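Local coordinates for protein putative NAD-dependent epimerase/dehydratase (Bacillus halodurans, PDB 3E8X) that binds NADP(+) and is probably an epimerase or dehydratase of the short-chain dehydrogenase/reductase type, although its reaction is not known, at residues Val24-Ala29 and Ser39-Lys44; Phe126-Ser131 and Arg152-Glu157; Val182-His187 and Ala228-Gln233. All coordinates share one frame; numbering follows the deposited sequence. Where two conformers were deposited one is given.

Interaction 1 of 3, residues Val24-Ala29 and Ser39-Lys44; sequences VLVVGA and SELKNK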
loop_
_atom_site.group_PDB
_atom_site.type_symbol
_atom_site.label_atom_id
_atom_site.label_comp_id
_atom_site.label_asym_id
_atom_site.label_seq_id
_atom_site.Cartn_x
_atom_site.Cartn_y
_atom_site.Cartn_z
ATOM N N VAL A 24 -5.485 9.850 24.831
ATOM C CA VAL A 24 -4.666 9.433 23.712
ATOM C C VAL A 24 -4.762 7.909 23.600
ATOM O O VAL A 24 -4.322 7.184 24.519
ATOM C CB VAL A 24 -3.208 9.879 23.900
ATOM C CG1 VAL A 24 -2.403 9.618 22.662
ATOM C CG2 VAL A 24 -3.148 11.387 24.324
ATOM N N LEU A 25 -5.387 7.454 22.507
ATOM C CA LEU A 25 -5.372 6.053 22.136
ATOM C C LEU A 25 -4.000 5.685 21.597
ATOM O O LEU A 25 -3.549 6.249 20.595
ATOM C CB LEU A 25 -6.407 5.727 21.081
ATOM C CG LEU A 25 -6.578 4.252 20.684
ATOM C CD1 LEU A 25 -7.142 3.410 21.908
ATOM C CD2 LEU A 25 -7.510 4.228 19.452
ATOM N N VAL A 26 -3.354 4.736 22.271
ATOM C CA VAL A 26 -2.077 4.142 21.771
ATOM C C VAL A 26 -2.390 2.778 21.093
ATOM O O VAL A 26 -2.777 1.805 21.742
ATOM C CB VAL A 26 -1.036 4.031 22.866
ATOM C CG1 VAL A 26 0.336 3.532 22.255
ATOM C CG2 VAL A 26 -0.830 5.416 23.540
ATOM N N VAL A 27 -2.362 2.798 19.778
ATOM C CA VAL A 27 -2.577 1.604 18.939
ATOM C C VAL A 27 -1.217 0.892 18.901
ATOM O O VAL A 27 -0.176 1.492 18.645
ATOM C CB VAL A 27 -3.083 1.974 17.541
ATOM C CG1 VAL A 27 -3.261 0.728 16.630
ATOM C CG2 VAL A 27 -4.384 2.796 17.653
ATOM N N GLY A 28 -1.210 -0.382 19.240
ATOM C CA GLY A 28 0.067 -1.083 19.353
ATOM C C GLY A 28 0.669 -0.934 20.739
ATOM O O GLY A 28 1.890 -0.991 20.871
ATOM N N ALA A 29 -0.192 -0.819 21.761
ATOM C CA ALA A 29 0.212 -0.358 23.101
ATOM C C ALA A 29 1.112 -1.363 23.898
ATOM O O ALA A 29 1.783 -0.965 24.886
ATOM C CB ALA A 29 -1.021 0.104 23.951
ATOM N N SER A 39 3.842 5.700 29.865
ATOM C CA SER A 39 4.399 6.443 30.971
ATOM C C SER A 39 4.716 7.901 30.622
ATOM O O SER A 39 4.434 8.801 31.377
ATOM C CB SER A 39 5.657 5.720 31.481
ATOM O OG SER A 39 6.243 6.435 32.547
ATOM N N GLU A 40 5.280 8.126 29.448
ATOM C CA GLU A 40 5.598 9.490 29.040
ATOM C C GLU A 40 4.349 10.348 28.922
ATOM O O GLU A 40 4.359 11.479 29.366
ATOM C CB GLU A 40 6.389 9.474 27.761
ATOM C CG GLU A 40 7.748 8.766 27.893
ATOM C CD GLU A 40 8.706 9.433 28.875
ATOM O OE1 GLU A 40 8.549 10.626 29.244
ATOM O OE2 GLU A 40 9.663 8.744 29.259
ATOM N N LEU A 41 3.263 9.790 28.378
ATOM C CA LEU A 41 2.013 10.508 28.205
ATOM C C LEU A 41 1.376 10.813 29.568
ATOM O O LEU A 41 0.919 11.924 29.835
ATOM C CB LEU A 41 1.059 9.700 27.299
ATOM C CG LEU A 41 1.354 9.563 25.803
ATOM C CD1 LEU A 41 0.403 8.516 25.224
ATOM C CD2 LEU A 41 1.258 10.899 25.059
ATOM N N LYS A 42 1.368 9.822 30.439
ATOM C CA LYS A 42 0.846 9.995 31.769
ATOM C C LYS A 42 1.555 11.153 32.492
ATOM O O LYS A 42 0.923 12.026 33.118
ATOM C CB LYS A 42 1.035 8.695 32.552
ATOM C CG LYS A 42 0.830 8.881 34.003
ATOM C CD LYS A 42 0.822 7.602 34.770
ATOM C CE LYS A 42 0.436 7.899 36.206
ATOM N NZ LYS A 42 0.269 6.671 36.973
ATOM N N ASN A 43 2.875 11.182 32.384
ATOM C CA ASN A 43 3.602 12.158 33.167
ATOM C C ASN A 43 3.582 13.555 32.521
ATOM O O ASN A 43 3.963 14.527 33.147
ATOM C CB ASN A 43 4.987 11.626 33.577
ATOM C CG ASN A 43 4.884 10.487 34.624
ATOM O OD1 ASN A 43 4.551 10.709 35.788
ATOM N ND2 ASN A 43 5.133 9.262 34.180
ATOM N N LYS A 44 3.049 13.643 31.304
ATOM C CA LYS A 44 2.734 14.914 30.652
ATOM C C LYS A 44 1.302 15.388 30.981
ATOM O O LYS A 44 0.888 16.449 30.537
ATOM C CB LYS A 44 2.851 14.745 29.138
ATOM C CG LYS A 44 4.242 14.772 28.605
ATOM C CD LYS A 44 4.798 16.113 28.752
ATOM C CE LYS A 44 6.048 16.304 27.968
ATOM N NZ LYS A 44 6.397 17.769 28.106
#

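Interaction 2 of 3, residues Phe126-Ser131 and Arg152-Glu157; sequences FIMVSS and RLADDE. With NAP (NADP nicotinamide-adenine-dinucleotide phosphate), chain B.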
loop_
_atom_site.group_PDB
_atom_site.type_symbol
_atom_site.label_atom_id
_atom_site.label_comp_id
_atom_site.label_asym_id
_atom_site.label_seq_id
_atom_site.Cartn_x
_atom_site.Cartn_y
_atom_site.Cartn_z
ATOM N N PHE A 126 -3.392 13.101 15.116
ATOM C CA PHE A 126 -2.873 11.808 14.743
ATOM C C PHE A 126 -1.333 11.850 14.667
ATOM O O PHE A 126 -0.746 12.635 13.897
ATOM C CB PHE A 126 -3.483 11.372 13.413
ATOM C CG PHE A 126 -3.343 9.899 13.114
ATOM C CD1 PHE A 126 -4.462 9.071 13.134
ATOM C CD2 PHE A 126 -2.112 9.348 12.765
ATOM C CE1 PHE A 126 -4.341 7.727 12.852
ATOM C CE2 PHE A 126 -1.984 7.984 12.497
ATOM C CZ PHE A 126 -3.105 7.175 12.537
ATOM N N ILE A 127 -0.687 11.002 15.463
ATOM C CA ILE A 127 0.772 10.835 15.405
ATOM C C ILE A 127 1.119 9.439 14.838
ATOM O O ILE A 127 0.735 8.402 15.386
ATOM C CB ILE A 127 1.425 10.995 16.826
ATOM C CG1 ILE A 127 0.707 12.117 17.650
ATOM C CG2 ILE A 127 2.995 11.119 16.722
ATOM C CD1 ILE A 127 0.741 13.459 17.038
HETATM N N MSE A 128 1.823 9.440 13.709
HETATM C CA MSE A 128 2.334 8.259 13.092
HETATM C C MSE A 128 3.780 7.991 13.531
HETATM O O MSE A 128 4.648 8.864 13.467
HETATM C CB MSE A 128 2.293 8.430 11.589
HETATM C CG MSE A 128 3.044 7.380 10.829
HETATM SE SE MSE A 128 2.015 5.732 10.985
HETATM C CE MSE A 128 0.550 6.040 9.800
ATOM N N VAL A 129 4.026 6.772 14.005
ATOM C CA VAL A 129 5.386 6.269 14.230
ATOM C C VAL A 129 5.767 5.497 12.984
ATOM O O VAL A 129 5.305 4.413 12.745
ATOM C CB VAL A 129 5.493 5.395 15.499
ATOM C CG1 VAL A 129 6.923 4.959 15.747
ATOM C CG2 VAL A 129 4.918 6.162 16.694
ATOM N N SER A 130 6.620 6.119 12.202
ATOM C CA SER A 130 7.069 5.609 10.954
ATOM C C SER A 130 8.531 5.149 11.084
ATOM O O SER A 130 8.895 4.490 12.058
ATOM C CB SER A 130 6.892 6.712 9.896
ATOM O OG SER A 130 7.190 6.241 8.627
ATOM N N SER A 131 9.340 5.421 10.066
ATOM C CA SER A 131 10.744 4.979 10.013
ATOM C C SER A 131 11.522 5.830 9.000
ATOM O O SER A 131 10.960 6.289 8.010
ATOM C CB SER A 131 10.815 3.492 9.611
ATOM O OG SER A 131 12.136 2.940 9.563
ATOM N N ARG A 152 6.059 3.904 4.168
ATOM C CA ARG A 152 5.924 4.998 3.237
ATOM C C ARG A 152 4.496 5.213 2.763
ATOM O O ARG A 152 4.012 6.362 2.736
ATOM C CB ARG A 152 6.852 4.793 2.040
ATOM C CG ARG A 152 6.590 5.691 0.811
ATOM C CD ARG A 152 6.719 7.194 1.046
ATOM N NE ARG A 152 6.624 7.904 -0.233
ATOM C CZ ARG A 152 7.616 8.052 -1.106
ATOM N NH1 ARG A 152 8.839 7.641 -0.831
ATOM N NH2 ARG A 152 7.392 8.660 -2.261
ATOM N N LEU A 153 3.829 4.129 2.364
ATOM C CA LEU A 153 2.497 4.248 1.778
ATOM C C LEU A 153 1.483 4.584 2.851
ATOM O O LEU A 153 0.506 5.286 2.584
ATOM C CB LEU A 153 2.116 3.003 0.994
ATOM C CG LEU A 153 2.916 2.785 -0.286
ATOM C CD1 LEU A 153 2.553 1.405 -0.887
ATOM C CD2 LEU A 153 2.712 3.970 -1.317
ATOM N N ALA A 154 1.724 4.125 4.072
ATOM C CA ALA A 154 0.876 4.523 5.209
ATOM C C ALA A 154 1.060 6.000 5.514
ATOM O O ALA A 154 0.095 6.712 5.756
ATOM C CB ALA A 154 1.153 3.631 6.457
ATOM N N ASP A 155 2.304 6.478 5.469
ATOM C CA ASP A 155 2.597 7.891 5.642
ATOM C C ASP A 155 1.893 8.736 4.605
ATOM O O ASP A 155 1.359 9.800 4.921
ATOM C CB ASP A 155 4.128 8.159 5.576
ATOM C CG ASP A 155 4.874 7.676 6.807
ATOM O OD1 ASP A 155 4.205 7.292 7.800
ATOM O OD2 ASP A 155 6.137 7.688 6.781
ATOM N N ASP A 156 1.886 8.272 3.363
ATOM C CA ASP A 156 1.219 9.020 2.283
ATOM C C ASP A 156 -0.303 9.096 2.434
ATOM O O ASP A 156 -0.899 10.112 2.148
ATOM C CB ASP A 156 1.594 8.444 0.916
ATOM C CG ASP A 156 3.037 8.750 0.528
ATOM O OD1 ASP A 156 3.725 9.582 1.192
ATOM O OD2 ASP A 156 3.508 8.112 -0.423
ATOM N N GLU A 157 -0.908 8.024 2.907
ATOM C CA GLU A 157 -2.322 8.029 3.240
ATOM C C GLU A 157 -2.657 9.107 4.308
ATOM O O GLU A 157 -3.621 9.853 4.192
ATOM C CB GLU A 157 -2.744 6.630 3.714
ATOM C CG GLU A 157 -4.236 6.499 3.968
ATOM C CD GLU A 157 -5.063 6.195 2.708
ATOM O OE1 GLU A 157 -4.527 5.974 1.578
ATOM O OE2 GLU A 157 -6.290 6.094 2.897
HETATM P PA NAP B . 7.010 -3.764 18.707
HETATM O O1A NAP B . 7.017 -4.908 17.688
HETATM O O2A NAP B . 7.649 -3.963 20.064
HETATM O O5B NAP B . 5.472 -3.269 18.815
HETATM C C5B NAP B . 4.432 -3.688 17.912
HETATM C C4B NAP B . 3.086 -3.900 18.603
HETATM O O4B NAP B . 2.106 -4.066 17.562
HETATM C C3B NAP B . 2.986 -5.153 19.508
HETATM O O3B NAP B . 2.627 -4.866 20.872
HETATM C C2B NAP B . 1.878 -5.987 18.888
HETATM O O2B NAP B . 1.006 -6.691 19.807
HETATM C C1B NAP B . 1.102 -4.916 18.105
HETATM N N9A NAP B . 0.218 -5.566 17.104
HETATM C C8A NAP B . 0.574 -6.495 16.203
HETATM N N7A NAP B . -0.521 -6.871 15.513
HETATM C C5A NAP B . -1.563 -6.161 15.992
HETATM C C6A NAP B . -2.927 -6.109 15.687
HETATM N N6A NAP B . -3.432 -6.888 14.708
HETATM N N1A NAP B . -3.758 -5.298 16.381
HETATM C C2A NAP B . -3.266 -4.531 17.355
HETATM N N3A NAP B . -1.957 -4.553 17.681
HETATM C C4A NAP B . -1.088 -5.355 17.010
HETATM O O3 NAP B . 7.752 -2.493 17.990
HETATM P PN NAP B . 8.569 -1.267 18.695
HETATM O O1N NAP B . 9.995 -1.727 18.829
HETATM O O2N NAP B . 7.683 -0.754 19.809
HETATM O O5D NAP B . 8.718 -0.165 17.538
HETATM C C5D NAP B . 7.631 0.683 17.187
HETATM C C4D NAP B . 7.633 0.830 15.676
HETATM O O4D NAP B . 8.826 1.465 15.213
HETATM C C3D NAP B . 7.585 -0.524 14.983
HETATM O O3D NAP B . 6.217 -0.949 14.888
HETATM C C2D NAP B . 8.345 -0.296 13.672
HETATM O O2D NAP B . 7.495 -0.209 12.549
HETATM C C1D NAP B . 9.074 1.056 13.856
HETATM N N1N NAP B . 10.541 1.060 13.565
HETATM C C2N NAP B . 11.370 0.071 13.979
HETATM C C3N NAP B . 12.751 0.133 13.692
HETATM C C7N NAP B . 13.727 -0.923 14.164
HETATM O O7N NAP B . 14.941 -0.647 14.178
HETATM N N7N NAP B . 13.245 -2.096 14.607
HETATM C C4N NAP B . 13.254 1.221 12.977
HETATM C C5N NAP B . 12.385 2.220 12.571
HETATM C C6N NAP B . 11.040 2.110 12.883
HETATM P P2B NAP B . 1.442 -7.968 20.735
HETATM O O1X NAP B . 1.999 -7.387 22.007
HETATM O O2X NAP B . 0.130 -8.710 20.969
HETATM O O3X NAP B . 2.495 -8.670 19.904
#

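Interaction 3 of 3, residues Val182-His187 and Ala228-Gln233; sequences VTVSPH and AKVVEQ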
loop_
_atom_site.group_PDB
_atom_site.type_symbol
_atom_site.label_atom_id
_atom_site.label_comp_id
_atom_site.label_asym_id
_atom_site.label_seq_id
_atom_site.Cartn_x
_atom_site.Cartn_y
_atom_site.Cartn_z
ATOM N N VAL A 182 18.393 14.423 21.225
ATOM C CA VAL A 182 18.139 13.967 19.864
ATOM C C VAL A 182 18.691 14.962 18.816
ATOM O O VAL A 182 19.200 16.046 19.170
ATOM C CB VAL A 182 16.629 13.643 19.617
ATOM C CG1 VAL A 182 16.098 12.511 20.568
ATOM C CG2 VAL A 182 15.706 14.904 19.694
ATOM N N THR A 183 18.636 14.546 17.542
ATOM C CA THR A 183 18.824 15.430 16.387
ATOM C C THR A 183 17.647 15.158 15.458
ATOM O O THR A 183 17.236 14.008 15.307
ATOM C CB THR A 183 20.105 15.118 15.537
ATOM O OG1 THR A 183 21.179 14.828 16.398
ATOM C CG2 THR A 183 20.510 16.335 14.683
ATOM N N VAL A 184 17.150 16.193 14.789
ATOM C CA VAL A 184 16.074 16.026 13.805
ATOM C C VAL A 184 16.479 16.618 12.436
ATOM O O VAL A 184 17.394 17.431 12.349
ATOM C CB VAL A 184 14.753 16.664 14.299
ATOM C CG1 VAL A 184 14.187 15.917 15.545
ATOM C CG2 VAL A 184 14.968 18.199 14.565
ATOM N N SER A 185 15.782 16.179 11.379
ATOM C CA SER A 185 15.928 16.671 10.021
ATOM C C SER A 185 14.660 16.321 9.255
ATOM O O SER A 185 13.988 15.328 9.582
ATOM C CB SER A 185 17.110 16.005 9.338
ATOM O OG SER A 185 17.235 16.448 8.002
ATOM N N PRO A 186 14.270 17.155 8.277
ATOM C CA PRO A 186 13.230 16.687 7.359
ATOM C C PRO A 186 13.636 15.396 6.672
ATOM O O PRO A 186 12.795 14.581 6.342
ATOM C CB PRO A 186 13.111 17.804 6.321
ATOM C CG PRO A 186 14.046 18.859 6.723
ATOM C CD PRO A 186 14.681 18.538 8.016
ATOM N N HIS A 187 14.936 15.276 6.412
ATOM C CA HIS A 187 15.499 14.130 5.808
ATOM C C HIS A 187 17.034 14.156 5.881
ATOM O O HIS A 187 17.673 14.990 5.243
ATOM C CB HIS A 187 15.030 14.043 4.352
ATOM C CG HIS A 187 15.616 12.888 3.605
ATOM N ND1 HIS A 187 15.551 11.600 4.078
ATOM C CD2 HIS A 187 16.287 12.829 2.431
ATOM C CE1 HIS A 187 16.144 10.789 3.216
ATOM N NE2 HIS A 187 16.592 11.508 2.205
ATOM N N ALA A 228 12.807 18.639 24.487
ATOM C CA ALA A 228 11.899 19.790 24.616
ATOM C C ALA A 228 12.277 20.913 23.644
ATOM O O ALA A 228 11.422 21.458 22.978
ATOM C CB ALA A 228 11.870 20.320 26.060
ATOM N N LYS A 229 13.567 21.216 23.565
ATOM C CA LYS A 229 14.073 22.248 22.674
ATOM C C LYS A 229 13.944 21.885 21.184
ATOM O O LYS A 229 13.616 22.731 20.342
ATOM C CB LYS A 229 15.507 22.596 23.062
ATOM C CG LYS A 229 16.141 23.620 22.195
ATOM C CD LYS A 229 17.501 24.017 22.725
ATOM C CE LYS A 229 18.188 24.925 21.785
ATOM N NZ LYS A 229 19.595 25.071 22.175
ATOM N N VAL A 230 14.189 20.626 20.845
ATOM C CA VAL A 230 14.020 20.164 19.469
ATOM C C VAL A 230 12.570 20.372 19.031
ATOM O O VAL A 230 12.317 20.828 17.918
ATOM C CB VAL A 230 14.483 18.660 19.307
ATOM C CG1 VAL A 230 13.873 18.052 18.160
ATOM C CG2 VAL A 230 16.054 18.549 19.191
ATOM N N VAL A 231 11.618 20.047 19.923
ATOM C CA VAL A 231 10.199 20.115 19.607
ATOM C C VAL A 231 9.739 21.555 19.486
ATOM O O VAL A 231 8.912 21.841 18.639
ATOM C CB VAL A 231 9.292 19.271 20.596
ATOM C CG1 VAL A 231 7.783 19.585 20.409
ATOM C CG2 VAL A 231 9.539 17.723 20.405
ATOM N N GLU A 232 10.282 22.455 20.325
ATOM C CA GLU A 232 10.054 23.902 20.233
ATOM C C GLU A 232 10.378 24.480 18.883
ATOM O O GLU A 232 9.737 25.420 18.454
ATOM C CB GLU A 232 10.897 24.649 21.253
ATOM C CG GLU A 232 10.362 24.511 22.675
ATOM C CD GLU A 232 11.370 24.886 23.778
ATOM O OE1 GLU A 232 12.503 25.384 23.499
ATOM O OE2 GLU A 232 10.995 24.655 24.951
ATOM N N GLN A 233 11.373 23.901 18.216
ATOM C CA GLN A 233 11.903 24.449 16.971
ATOM C C GLN A 233 11.413 23.731 15.745
ATOM O O GLN A 233 11.734 24.117 14.654
ATOM C CB GLN A 233 13.415 24.450 17.052
ATOM C CG GLN A 233 13.883 25.355 18.184
ATOM C CD GLN A 233 15.342 25.568 18.224
ATOM O OE1 GLN A 233 16.028 25.478 17.194
ATOM N NE2 GLN A 233 15.840 25.939 19.385
#

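Interaction 1 of 3, residues Val24-Ala29 and Ser39-Lys44
Leu41 leans from the helix onto Val24 and Val26 of the strand, and it carries the whole helix side of the contact. Its CB starts toward the strand. The first torsion puts CG on the side opposite the carbonyl carbon (chi1 -71°), and the chain then reaches out from the helix to a fork at CG. The CD1 branch does the touching. It lies 3.7 Å from Val26 CG2 and 4.0 Å from Val24 CG1, so one methyl rests against two valines that are two residues apart on the same strand. Val24 CB is close to it as well, 4.1 Å from Leu41 CD1. The CD2 branch stands further back, 4.5 Å from Val24 CG2. The Leu41 side chain meets that of Val24 at about a right angle.

Strand 23-27 and helix 32-43 are the first two elements of a beta-alpha-beta unit of the Rossmann fold. Strand 47-52 completes the unit and adds Pro48 to the surroundings of Leu41. A type II beta turn from Val26 to Ala29 takes the chain out of the strand, and Gly28 in it touches the NADP. Ala34, Leu37 and Leu38, earlier in the helix, also pack on Val26. Two salt bridges lie nearby: Glu40 pairs with Lys202, and Lys44, just beyond the helix, with Glu206.

Interaction 2 of 3, residues Phe126-Ser131 and Arg152-Glu157
Ser130 and Asp155 make the one hydrogen bond between the strand end and the helix. Ser130 OG gives its proton to Asp155 OD2 at 2.6 Å. The carboxylate oxygen is met on its syn side, 16° out of the carboxylate plane. With Ser130 OG anti to the backbone N (chi1 -174°), the hydroxyl is turned to the helix. The same OD2 forms a salt bridge with Arg169 of strand 164-174. Two partners therefore hold this buried oxygen, and the arginine would probably keep the carboxylate ionised.

The other carboxylate oxygen also meets carbon: Asp155 OD1 lies 3.2 Å from CG of Met128, a selenomethionine here. The Met128 chain is bent at both chi2 and chi3, which brings its methyl CE to 4.2 Å from Ala154 CB.

The helix follows strand 125-129 in a beta-alpha-beta unit that strand 164-174 closes. Tyr147 and Lys151, earlier in this helix, fit the YxxxK pattern of short-chain dehydrogenases. Tyr147 OH is hydrogen-bonded to the NADP, and Lys151 NZ to Val129 O.

The chain reaches the nicotinamide ring just past the strand. Ser131 OG is 3.1 Å from C5N of the NADP nicotinamide ring, and Ser130 O is 3.3 Å from its C6N.

Within the helix, Arg152 NE forms a salt bridge with Asp156 OD2 at 3.1 Å. Leu153 packs on Ile112 of the second subunit.

Interaction 3 of 3, residues Val182-His187 and Ala228-Gln233
Val230 rests against both Val182 and Val184, and the contact across the two segments is wholly apolar. Its two methyls share the work unequally. Val230 CG1 meets Val184: it is 3.4 Å from Val184 CG1, tighter than a usual carbon contact, and 3.8 Å from Val184 CG2. It also comes within 4.0 Å of Val182 CG2. Val230 CG2 meets Val182, with Val182 CG2 at 3.7 Å. The Val184 and Val230 side chains run past each other in opposite directions. The torsion of Val230 spreads the two methyls, with CG1 anti to the backbone N (chi1 158°) and CG2 anti to the carbonyl carbon. An alanine here would lose both methyls and would probably leave a gap in front of Val182 and Val184, with the helix less firmly seated.

Strand 181-185 pairs antiparallel with strand 216-223, at the antiparallel edge of the otherwise mostly parallel sheet of the Rossmann fold. Helix 227-232 follows that partner strand after a short connection and comes back over strand 181-185. Val220 of the partner strand also packs on both Val182 and Val184.

Hydrogen bonds lie within or beyond the segments. His187 N gives to Ser185 OG at 3.0 Å, which makes an ST turn where the strand ends. His187 ND1 is hydrogen-bonded to Glu219. On the helix, Glu232 N bonds to Ala228 O at 3.1 Å, and Val231 O takes a bond from His212 NE2.

The three contacts come in series along the chain and all reach the same mixed sheet. Their centres are about 18 to 20 Å apart, and none touches another. Interactions 1 and 2 each belong to a beta-alpha-beta unit and lie on opposite sides of the chain's centre. Strand 87-90 runs between their strands and pairs in parallel with both. The NADP touches the residues that follow both strands, Gly28 in interaction 1 and Ser130 and Ser131 in interaction 2, so both units line the cofactor site. Interaction 3 lies further from the chain's centre, on the antiparallel edge of the sheet. It joins the last helix to the fold, the Val182 side chain about 14 Å from the cofactor.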